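PDB 4F62: geranyltranstransferase from Marinomonas sp. MED121, which probably catalyses the condensation of isopentenyl diphosphate with allylic diphosphates, lengthening isoprenoid chains as a member of the polyprenyl synthetase family. Local coordinates for residues K279-P282 with L283-A287; Q7-T10 with Y11-R15; L173-M176 with H177-T181. All blocks are in the same frame, centred on the assembly; numbering follows the deposited sequence.

Interaction 1: K279-P282 with L283-A287; sequences KSQP and LTDLA
Gln281 turns CG away from its own N (chi1 -158°) and then bends at chi2, carrying its amide forward to the next turn, while Asp285 keeps its carboxylate beside its own N. The two side chains come from adjacent turns, and Gln281 NE2 gives a hydrogen bond to Asp285 OD1 over 3.0 Å. OD1 lies near the glutamine's amide plane, but the nitrogen comes down on the carboxylate from above its plane; the two planes are 55° apart. With an alanine here instead of Asp285, Gln281 NE2 would probably lose this acceptor and its amide would be freer to turn.

Ser280 O is gripped twice by Thr284. Thr284 N donates to Ser280 O at 2.9 Å, and Thr284 OG1 reaches the same oxygen at 3.0 Å from above the carbonyl plane. A threonine suits this place because its hydroxyl ties down the carbonyl at the helix start while its side chain also packs on Ile270 and Ile273. Ser280 OG turns elsewhere, to Gly277 O.

Pro282 has no N-H to offer, which costs little in a first turn, and its carbonyl O still accepts from Leu286 N at 2.7 Å. Its ring packs on Ala55, and Leu283 beside it reaches Ala55, Leu59 and Leu207. Proline in the opening turn, where the helix's own bonding does not require an N-H, is characteristic of a helix amino terminus, here that of helix 281-291 in an all-helical isoprenoid synthase fold.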
ATOM      1  N   LYS A 279      -2.366  20.872 -27.265  1.00 53.35           N
ATOM      2  CA  LYS A 279      -2.195  19.714 -26.391  1.00 56.40           C
ATOM      3  C   LYS A 279      -2.616  19.987 -24.956  1.00 56.42           C
ATOM      4  O   LYS A 279      -2.813  19.056 -24.184  1.00 56.10           O
ATOM      5  CB  LYS A 279      -0.735  19.247 -26.387  1.00 58.86           C
ATOM      6  CG  LYS A 279      -0.203  18.828 -27.741  1.00 71.22           C
ATOM      7  CD  LYS A 279       1.286  18.511 -27.659  1.00 77.26           C
ATOM      8  CE  LYS A 279       1.817  17.972 -28.985  1.00 85.26           C
ATOM      9  NZ  LYS A 279       1.229  16.644 -29.331  1.00 83.09           N
ATOM     10  N   SER A 280      -2.728  21.261 -24.596  1.00 56.80           N
ATOM     11  CA  SER A 280      -3.018  21.637 -23.219  1.00 53.45           C
ATOM     12  C   SER A 280      -4.514  21.792 -23.002  1.00 52.77           C
ATOM     13  O   SER A 280      -4.957  22.067 -21.890  1.00 48.15           O
ATOM     14  CB  SER A 280      -2.315  22.950 -22.863  1.00 53.47           C
ATOM     15  OG  SER A 280      -2.986  24.061 -23.440  1.00 57.10           O
ATOM     16  N   GLN A 281      -5.296  21.636 -24.068  1.00 48.49           N
ATOM     17  CA  GLN A 281      -6.740  21.859 -23.957  1.00 45.39           C
ATOM     18  C   GLN A 281      -7.455  20.999 -22.888  1.00 44.15           C
ATOM     19  O   GLN A 281      -8.268  21.529 -22.128  1.00 46.55           O
ATOM     20  CB  GLN A 281      -7.440  21.756 -25.320  1.00 50.94           C
ATOM     21  CG  GLN A 281      -8.777  22.481 -25.348  1.00 65.26           C
ATOM     22  CD  GLN A 281      -8.661  23.962 -24.972  1.00 79.05           C
ATOM     23  OE1 GLN A 281      -7.784  24.674 -25.468  1.00 89.35           O
ATOM     24  NE2 GLN A 281      -9.546  24.426 -24.088  1.00 74.74           N
ATOM     25  N   PRO A 282      -7.152  19.681 -22.825  1.00 39.98           N
ATOM     26  CA  PRO A 282      -7.772  18.857 -21.782  1.00 43.44           C
ATOM     27  C   PRO A 282      -7.474  19.373 -20.374  1.00 47.66           C
ATOM     28  O   PRO A 282      -8.391  19.467 -19.552  1.00 48.71           O
ATOM     29  CB  PRO A 282      -7.116  17.489 -21.999  1.00 41.02           C
ATOM     30  CG  PRO A 282      -6.911  17.439 -23.486  1.00 45.97           C
ATOM     31  CD  PRO A 282      -6.478  18.840 -23.841  1.00 44.62           C
ATOM     32  N   LEU A 283      -6.216  19.709 -20.103  1.00 41.25           N
ATOM     33  CA  LEU A 283      -5.849  20.247 -18.796  1.00 43.82           C
ATOM     34  C   LEU A 283      -6.526  21.591 -18.550  1.00 45.30           C
ATOM     35  O   LEU A 283      -6.878  21.921 -17.422  1.00 46.62           O
ATOM     36  CB  LEU A 283      -4.329  20.379 -18.660  1.00 42.32           C
ATOM     37  CG  LEU A 283      -3.528  19.111 -18.369  1.00 42.83           C
ATOM     38  CD1 LEU A 283      -2.036  19.429 -18.300  1.00 45.32           C
ATOM     39  CD2 LEU A 283      -3.995  18.484 -17.071  1.00 43.32           C
ATOM     40  N   THR A 284      -6.721  22.368 -19.605  1.00 46.46           N
ATOM     41  CA  THR A 284      -7.425  23.627 -19.446  1.00 42.80           C
ATOM     42  C   THR A 284      -8.897  23.353 -19.150  1.00 49.77           C
ATOM     43  O   THR A 284      -9.466  23.910 -18.201  1.00 46.13           O
ATOM     44  CB  THR A 284      -7.286  24.489 -20.703  1.00 50.95           C
ATOM     45  OG1 THR A 284      -5.893  24.742 -20.944  1.00 55.77           O
ATOM     46  CG2 THR A 284      -8.034  25.809 -20.532  1.00 55.01           C
ATOM     47  N   ASP A 285      -9.509  22.483 -19.954  1.00 45.64           N
ATOM     48  CA  ASP A 285     -10.908  22.109 -19.747  1.00 48.74           C
ATOM     49  C   ASP A 285     -11.121  21.489 -18.363  1.00 46.59           C
ATOM     50  O   ASP A 285     -12.088  21.821 -17.675  1.00 44.38           O
ATOM     51  CB  ASP A 285     -11.384  21.139 -20.829  1.00 54.16           C
ATOM     52  CG  ASP A 285     -11.457  21.779 -22.197  1.00 60.60           C
ATOM     53  OD1 ASP A 285     -11.458  23.023 -22.277  1.00 62.86           O
ATOM     54  OD2 ASP A 285     -11.527  21.030 -23.192  1.00 58.64           O
ATOM     55  N   LEU A 286     -10.216  20.598 -17.964  1.00 43.30           N
ATOM     56  CA  LEU A 286     -10.286  19.936 -16.651  1.00 48.28           C
ATOM     57  C   LEU A 286     -10.160  20.910 -15.491  1.00 50.48           C
ATOM     58  O   LEU A 286     -10.684  20.656 -14.401  1.00 49.45           O
ATOM     59  CB  LEU A 286      -9.203  18.858 -16.498  1.00 46.80           C
ATOM     60  CG  LEU A 286      -9.472  17.510 -17.180  1.00 51.84           C
ATOM     61  CD1 LEU A 286      -8.264  16.591 -17.063  1.00 43.96           C
ATOM     62  CD2 LEU A 286     -10.696  16.850 -16.566  1.00 54.16           C
ATOM     63  N   ALA A 287      -9.446  22.009 -15.709  1.00 46.83           N
ATOM     64  CA  ALA A 287      -9.299  23.012 -14.661  1.00 53.80           C
ATOM     65  C   ALA A 287     -10.684  23.562 -14.319  1.00 56.99           C
ATOM     66  O   ALA A 287     -11.094  23.570 -13.150  1.00 52.48           O
ATOM     67  CB  ALA A 287      -8.371  24.131 -15.107  1.00 47.69           C
TER

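Interaction 2: Q7-T10 with Y11-R15; sequences QFST and YTQSR
Tyr11, Thr12, Gln13 and Ser14 return their backbone N-H groups to the carbonyls of Gln7, Phe8, Ser9 and Thr10, the regular i to i+4 pattern of the alpha-helix, in helix 5-23 of the all-helical fold. Two of those carbonyls are gripped twice. A chi1 of 56° tucks the Thr12 hydroxyl in between its own N and C, and OG1 bonds to Phe8 O at 2.9 Å, on the face of the carbonyl plane opposite to that used by Thr12 N. Its other branch, CG2, rests over one face of the Phe8 ring, 3.8 Å from the centroid, in a CH-pi contact. Threonine thus serves both the backbone and the aromatic ring, and it also touches Met51 and Tyr54 of helix 48-60. Ser14 OG repeats the backbone grip on Thr10 O at 2.9 Å.

On another side, Arg15 NH1 donates to Tyr11 OH at 2.8 Å with the oxygen in the guanidinium plane, while Arg15 NE makes a salt bridge to Asp68. Gln13 is held by NE2 at Lys46 O. Ser9 OG is hydrogen-bonded mainly to Lys6 O; a water donates to Gln13 OE1 at 3.0 Å and, weakly, to Ser9 OG at 3.4 Å.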
ATOM      1  N   GLN A   7     -15.806  14.476 -24.955  1.00 45.39           N
ATOM      2  CA  GLN A   7     -15.149  13.304 -25.539  1.00 46.42           C
ATOM      3  C   GLN A   7     -13.981  12.788 -24.723  1.00 48.32           C
ATOM      4  O   GLN A   7     -13.812  11.579 -24.568  1.00 45.22           O
ATOM      5  CB  GLN A   7     -14.704  13.591 -26.973  1.00 42.45           C
ATOM      6  CG  GLN A   7     -15.880  13.750 -27.937  1.00 54.91           C
ATOM      7  CD  GLN A   7     -15.439  13.670 -29.384  1.00 58.94           C
ATOM      8  OE1 GLN A   7     -14.298  14.013 -29.713  1.00 59.94           O
ATOM      9  NE2 GLN A   7     -16.330  13.197 -30.254  1.00 56.14           N
ATOM     10  N   PHE A   8     -13.167  13.700 -24.211  1.00 43.01           N
ATOM     11  CA  PHE A   8     -11.997  13.293 -23.465  1.00 39.84           C
ATOM     12  C   PHE A   8     -12.385  12.592 -22.169  1.00 45.02           C
ATOM     13  O   PHE A   8     -11.734  11.626 -21.753  1.00 38.45           O
ATOM     14  CB  PHE A   8     -11.106  14.500 -23.167  1.00 41.23           C
ATOM     15  CG  PHE A   8      -9.800  14.137 -22.523  1.00 43.87           C
ATOM     16  CD1 PHE A   8      -8.713  13.749 -23.296  1.00 42.73           C
ATOM     17  CD2 PHE A   8      -9.658  14.164 -21.142  1.00 45.82           C
ATOM     18  CE1 PHE A   8      -7.497  13.402 -22.696  1.00 41.47           C
ATOM     19  CE2 PHE A   8      -8.443  13.822 -20.537  1.00 42.88           C
ATOM     20  CZ  PHE A   8      -7.367  13.438 -21.320  1.00 42.81           C
ATOM     21  N   SER A   9     -13.436  13.076 -21.513  1.00 41.45           N
ATOM     22  CA  SER A   9     -13.874  12.438 -20.268  1.00 42.13           C
ATOM     23  C   SER A   9     -14.452  11.048 -20.561  1.00 37.13           C
ATOM     24  O   SER A   9     -14.170  10.084 -19.859  1.00 40.69           O
ATOM     25  CB  SER A   9     -14.907  13.312 -19.523  1.00 47.43           C
ATOM     26  OG  SER A   9     -16.097  13.427 -20.272  1.00 54.94           O
ATOM     27  N   THR A  10     -15.265  10.954 -21.602  1.00 42.17           N
ATOM     28  CA  THR A  10     -15.783   9.657 -22.027  1.00 49.02           C
ATOM     29  C   THR A  10     -14.636   8.682 -22.348  1.00 47.35           C
ATOM     30  O   THR A  10     -14.618   7.548 -21.864  1.00 43.86           O
ATOM     31  CB  THR A  10     -16.697   9.812 -23.248  1.00 45.99           C
ATOM     32  OG1 THR A  10     -17.804  10.650 -22.905  1.00 55.50           O
ATOM     33  CG2 THR A  10     -17.221   8.452 -23.723  1.00 51.64           C
ATOM     34  N   TYR A  11     -13.669   9.133 -23.141  1.00 47.29           N
ATOM     35  CA  TYR A  11     -12.530   8.283 -23.513  1.00 46.57           C
ATOM     36  C   TYR A  11     -11.754   7.765 -22.298  1.00 48.06           C
ATOM     37  O   TYR A  11     -11.525   6.550 -22.160  1.00 40.21           O
ATOM     38  CB  TYR A  11     -11.591   9.021 -24.488  1.00 49.60           C
ATOM     39  CG  TYR A  11     -10.336   8.234 -24.836  1.00 44.54           C
ATOM     40  CD1 TYR A  11     -10.348   7.262 -25.833  1.00 43.10           C
ATOM     41  CD2 TYR A  11      -9.146   8.467 -24.166  1.00 44.88           C
ATOM     42  CE1 TYR A  11      -9.193   6.537 -26.143  1.00 53.46           C
ATOM     43  CE2 TYR A  11      -7.994   7.748 -24.458  1.00 47.31           C
ATOM     44  CZ  TYR A  11      -8.022   6.789 -25.448  1.00 49.75           C
ATOM     45  OH  TYR A  11      -6.876   6.081 -25.726  1.00 50.74           O
ATOM     46  N   THR A  12     -11.344   8.679 -21.418  1.00 41.98           N
ATOM     47  CA  THR A  12     -10.504   8.298 -20.285  1.00 40.82           C
ATOM     48  C   THR A  12     -11.245   7.491 -19.218  1.00 40.38           C
ATOM     49  O   THR A  12     -10.671   6.595 -18.596  1.00 43.37           O
ATOM     50  CB  THR A  12      -9.818   9.527 -19.642  1.00 42.32           C
ATOM     51  OG1 THR A  12     -10.815  10.471 -19.264  1.00 47.47           O
ATOM     52  CG2 THR A  12      -8.898  10.189 -20.647  1.00 46.24           C
ATOM     53  N   GLN A  13     -12.503   7.837 -18.974  1.00 41.33           N
ATOM     54  CA  GLN A  13     -13.321   7.061 -18.047  1.00 42.90           C
ATOM     55  C   GLN A  13     -13.499   5.617 -18.542  1.00 43.29           C
ATOM     56  O   GLN A  13     -13.301   4.682 -17.780  1.00 42.93           O
ATOM     57  CB  GLN A  13     -14.678   7.753 -17.812  1.00 43.47           C
ATOM     58  CG  GLN A  13     -14.568   8.999 -16.908  1.00 42.63           C
ATOM     59  CD  GLN A  13     -15.777   9.943 -16.986  1.00 55.73           C
ATOM     60  OE1 GLN A  13     -16.703   9.746 -17.788  1.00 57.63           O
ATOM     61  NE2 GLN A  13     -15.760  10.983 -16.152  1.00 56.27           N
ATOM     62  N   SER A  14     -13.883   5.448 -19.811  1.00 38.77           N
ATOM     63  CA  SER A  14     -13.977   4.115 -20.408  1.00 44.41           C
ATOM     64  C   SER A  14     -12.627   3.405 -20.322  1.00 45.32           C
ATOM     65  O   SER A  14     -12.544   2.230 -19.954  1.00 44.76           O
ATOM     66  CB  SER A  14     -14.413   4.196 -21.869  1.00 42.90           C
ATOM     67  OG  SER A  14     -15.679   4.827 -21.969  1.00 65.56           O
ATOM     68  N   ARG A  15     -11.565   4.132 -20.648  1.00 42.78           N
ATOM     69  CA  ARG A  15     -10.239   3.538 -20.669  1.00 44.54           C
ATOM     70  C   ARG A  15      -9.794   3.061 -19.282  1.00 45.84           C
ATOM     71  O   ARG A  15      -9.354   1.910 -19.131  1.00 42.70           O
ATOM     72  CB  ARG A  15      -9.206   4.497 -21.289  1.00 44.96           C
ATOM     73  CG  ARG A  15      -7.824   3.870 -21.448  1.00 43.43           C
ATOM     74  CD  ARG A  15      -6.849   4.720 -22.249  1.00 44.77           C
ATOM     75  NE  ARG A  15      -5.513   4.128 -22.188  1.00 47.88           N
ATOM     76  CZ  ARG A  15      -4.640   4.112 -23.190  1.00 45.20           C
ATOM     77  NH1 ARG A  15      -4.948   4.672 -24.348  1.00 42.84           N
ATOM     78  NH2 ARG A  15      -3.456   3.527 -23.028  1.00 43.06           N
TER
HETATM   79  O   HOH W   1     -18.683  11.582 -19.102  1.00 66.96           O

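Interaction 3: L173-M176 with H177-T181; sequences LEQM and HVHKT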
ATOM      1  N   LEU A 173      -5.251  25.698   7.252  1.00 40.91           N
ATOM      2  CA  LEU A 173      -6.277  25.148   6.377  1.00 36.05           C
ATOM      3  C   LEU A 173      -5.669  24.764   5.033  1.00 36.48           C
ATOM      4  O   LEU A 173      -5.897  23.647   4.534  1.00 37.79           O
ATOM      5  CB  LEU A 173      -7.432  26.136   6.173  1.00 40.17           C
ATOM      6  CG  LEU A 173      -8.618  25.595   5.363  1.00 38.05           C
ATOM      7  CD1 LEU A 173      -9.151  24.336   6.018  1.00 38.63           C
ATOM      8  CD2 LEU A 173      -9.723  26.648   5.270  1.00 36.02           C
ATOM      9  N   GLU A 174      -4.884  25.674   4.458  1.00 37.22           N
ATOM     10  CA  GLU A 174      -4.181  25.370   3.219  1.00 41.52           C
ATOM     11  C   GLU A 174      -3.284  24.137   3.369  1.00 43.74           C
ATOM     12  O   GLU A 174      -3.327  23.230   2.535  1.00 35.07           O
ATOM     13  CB  GLU A 174      -3.339  26.551   2.714  1.00 42.18           C
ATOM     14  CG  GLU A 174      -2.647  26.197   1.380  1.00 53.52           C
ATOM     15  CD  GLU A 174      -1.305  26.888   1.158  1.00 66.50           C
ATOM     16  OE1 GLU A 174      -0.768  27.500   2.106  1.00 67.49           O
ATOM     17  OE2 GLU A 174      -0.780  26.811   0.023  1.00 76.82           O
ATOM     18  N   GLN A 175      -2.475  24.099   4.427  1.00 39.75           N
ATOM     19  CA  GLN A 175      -1.603  22.943   4.656  1.00 37.69           C
ATOM     20  C   GLN A 175      -2.388  21.627   4.694  1.00 42.27           C
ATOM     21  O   GLN A 175      -1.972  20.611   4.114  1.00 38.76           O
ATOM     22  CB  GLN A 175      -0.811  23.105   5.958  1.00 37.33           C
ATOM     23  CG  GLN A 175       0.021  21.844   6.308  1.00 38.64           C
ATOM     24  CD  GLN A 175       0.955  22.068   7.480  1.00 47.08           C
ATOM     25  OE1 GLN A 175       0.522  22.118   8.635  1.00 50.26           O
ATOM     26  NE2 GLN A 175       2.246  22.228   7.187  1.00 51.03           N
ATOM     27  N   MET A 176      -3.528  21.653   5.375  1.00 37.13           N
ATOM     28  CA  MET A 176      -4.374  20.472   5.498  1.00 41.79           C
ATOM     29  C   MET A 176      -4.861  19.980   4.132  1.00 43.48           C
ATOM     30  O   MET A 176      -4.793  18.785   3.835  1.00 40.90           O
ATOM     31  CB  MET A 176      -5.571  20.774   6.406  1.00 40.79           C
ATOM     32  CG  MET A 176      -6.350  19.556   6.837  1.00 44.37           C
ATOM     33  SD  MET A 176      -7.654  19.158   5.670  1.00 61.23           S
ATOM     34  CE  MET A 176      -8.961  20.203   6.381  1.00 45.72           C
ATOM     35  N   HIS A 177      -5.358  20.898   3.307  1.00 37.47           N
ATOM     36  CA  HIS A 177      -5.901  20.512   2.008  1.00 39.92           C
ATOM     37  C   HIS A 177      -4.818  20.045   1.051  1.00 35.76           C
ATOM     38  O   HIS A 177      -5.035  19.117   0.264  1.00 36.25           O
ATOM     39  CB  HIS A 177      -6.713  21.652   1.378  1.00 34.22           C
ATOM     40  CG  HIS A 177      -8.045  21.861   2.019  1.00 40.17           C
ATOM     41  ND1 HIS A 177      -8.579  23.101   2.253  1.00 39.49           N
ATOM     42  CD2 HIS A 177      -8.962  20.967   2.490  1.00 44.16           C
ATOM     43  CE1 HIS A 177      -9.767  22.984   2.830  1.00 41.41           C
ATOM     44  NE2 HIS A 177     -10.007  21.682   2.983  1.00 44.07           N
ATOM     45  N   VAL A 178      -3.666  20.704   1.100  1.00 36.91           N
ATOM     46  CA  VAL A 178      -2.543  20.347   0.237  1.00 43.56           C
ATOM     47  C   VAL A 178      -2.111  18.893   0.460  1.00 40.52           C
ATOM     48  O   VAL A 178      -1.724  18.195  -0.479  1.00 40.84           O
ATOM     49  CB  VAL A 178      -1.382  21.349   0.424  1.00 53.33           C
ATOM     50  CG1 VAL A 178      -0.107  20.837  -0.192  1.00 57.74           C
ATOM     51  CG2 VAL A 178      -1.762  22.685  -0.199  1.00 58.56           C
ATOM     52  N   HIS A 179      -2.215  18.429   1.701  1.00 36.10           N
ATOM     53  CA  HIS A 179      -1.911  17.032   2.021  1.00 39.99           C
ATOM     54  C   HIS A 179      -3.105  16.128   1.704  1.00 39.98           C
ATOM     55  O   HIS A 179      -2.972  15.121   0.999  1.00 37.56           O
ATOM     56  CB  HIS A 179      -1.511  16.897   3.493  1.00 36.59           C
ATOM     57  CG  HIS A 179      -0.140  17.437   3.797  1.00 38.55           C
ATOM     58  ND1 HIS A 179       0.119  18.781   3.936  1.00 39.49           N
ATOM     59  CD2 HIS A 179       1.044  16.803   3.968  1.00 39.14           C
ATOM     60  CE1 HIS A 179       1.405  18.960   4.197  1.00 43.58           C
ATOM     61  NE2 HIS A 179       1.988  17.767   4.220  1.00 47.76           N
ATOM     62  N   LYS A 180      -4.282  16.514   2.201  1.00 33.52           N
ATOM     63  CA  LYS A 180      -5.457  15.644   2.164  1.00 37.51           C
ATOM     64  C   LYS A 180      -5.978  15.350   0.755  1.00 40.78           C
ATOM     65  O   LYS A 180      -6.355  14.216   0.458  1.00 34.91           O
ATOM     66  CB  LYS A 180      -6.590  16.217   3.023  1.00 40.62           C
ATOM     67  CG  LYS A 180      -7.754  15.261   3.179  1.00 45.67           C
ATOM     68  CD  LYS A 180      -8.903  15.881   3.973  1.00 57.03           C
ATOM     69  CE  LYS A 180      -9.967  14.824   4.261  1.00 68.84           C
ATOM     70  NZ  LYS A 180     -11.200  15.385   4.877  1.00 71.46           N
ATOM     71  N   THR A 181      -6.011  16.363  -0.104  1.00 36.55           N
ATOM     72  CA  THR A 181      -6.471  16.162  -1.478  1.00 39.50           C
ATOM     73  C   THR A 181      -5.484  16.686  -2.525  1.00 41.23           C
ATOM     74  O   THR A 181      -5.474  16.207  -3.657  1.00 44.57           O
ATOM     75  CB  THR A 181      -7.858  16.796  -1.716  1.00 47.17           C
ATOM     76  OG1 THR A 181      -7.875  18.112  -1.154  1.00 40.31           O
ATOM     77  CG2 THR A 181      -8.952  15.971  -1.057  1.00 54.43           C
TER
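The His177 ring is met obliquely by both Leu173 and Met176: Leu173 CD1 comes within 3.5 Å of His177 CE1, and Met176 CE lies 3.9 Å from His177 NE2. Met176 SD adds a sulfur-aromatic contact, 4.5 Å from the centroid of the His177 ring. The methionine bends at chi2 (-89°) and again at chi3, which curls its thioether back beside the imidazole, a bend that an unbranched, flexible methionine chain makes easily. His177 ND1 is hydrogen-bonded to Tyr249 OH, and the Tyr249 ring also meets the imidazole, so the histidine joins its own helix to helix 249-273.

The His179 ring instead uses its edge. ND1 donates to Gln175 O over 2.8 Å, with the oxygen near the ring plane and the bond fairly straight at 164°. His179 N reaches Gln175 O at 3.3 Å from the opposite face of the carbonyl plane, so one carbonyl takes two donors from one residue and fixes the ring's rotation. Gln175 CG passes 3.8 Å from His179 CE1, the glutamine chain running aslant, with its amide nearly perpendicular to the ring (83°). At the far end of the ring His179 NE2 is hydrogen-bonded to Tyr27 of the second subunit, a task for which a ring with two polar nitrogens is well suited.

Lys180 runs out extended, its CD 3.9 Å from Met176 SD, and pairs by salt bridge with Asp160. A wider pi-type turn at 178-181 interrupts the regular winding here. A lysine followed by threonine at an irregular turn of a long helix is consistent with the Lys-Thr pair that polyprenyl synthetases carry on the wall of the active-site cavity.

How the interactions relate
Along the chain the order is interaction 2 on helix 5-23, interaction 3 on helix 170-194 and interaction 1 on helix 281-291. The first and last modelled helices meet: interactions 1 and 2, with centres 14 Å apart, touch where Pro282 packs on Phe8, and both lean on helix 48-60, so these two helices close on the same part of the bundle. Interaction 3 stands apart, its centre 23 Å from that of interaction 1 and 28 Å from that of interaction 2, across the chain's centre from the latter. It alone reaches the second subunit, while helices 201-226 and 249-273 pack against both interactions 1 and 3.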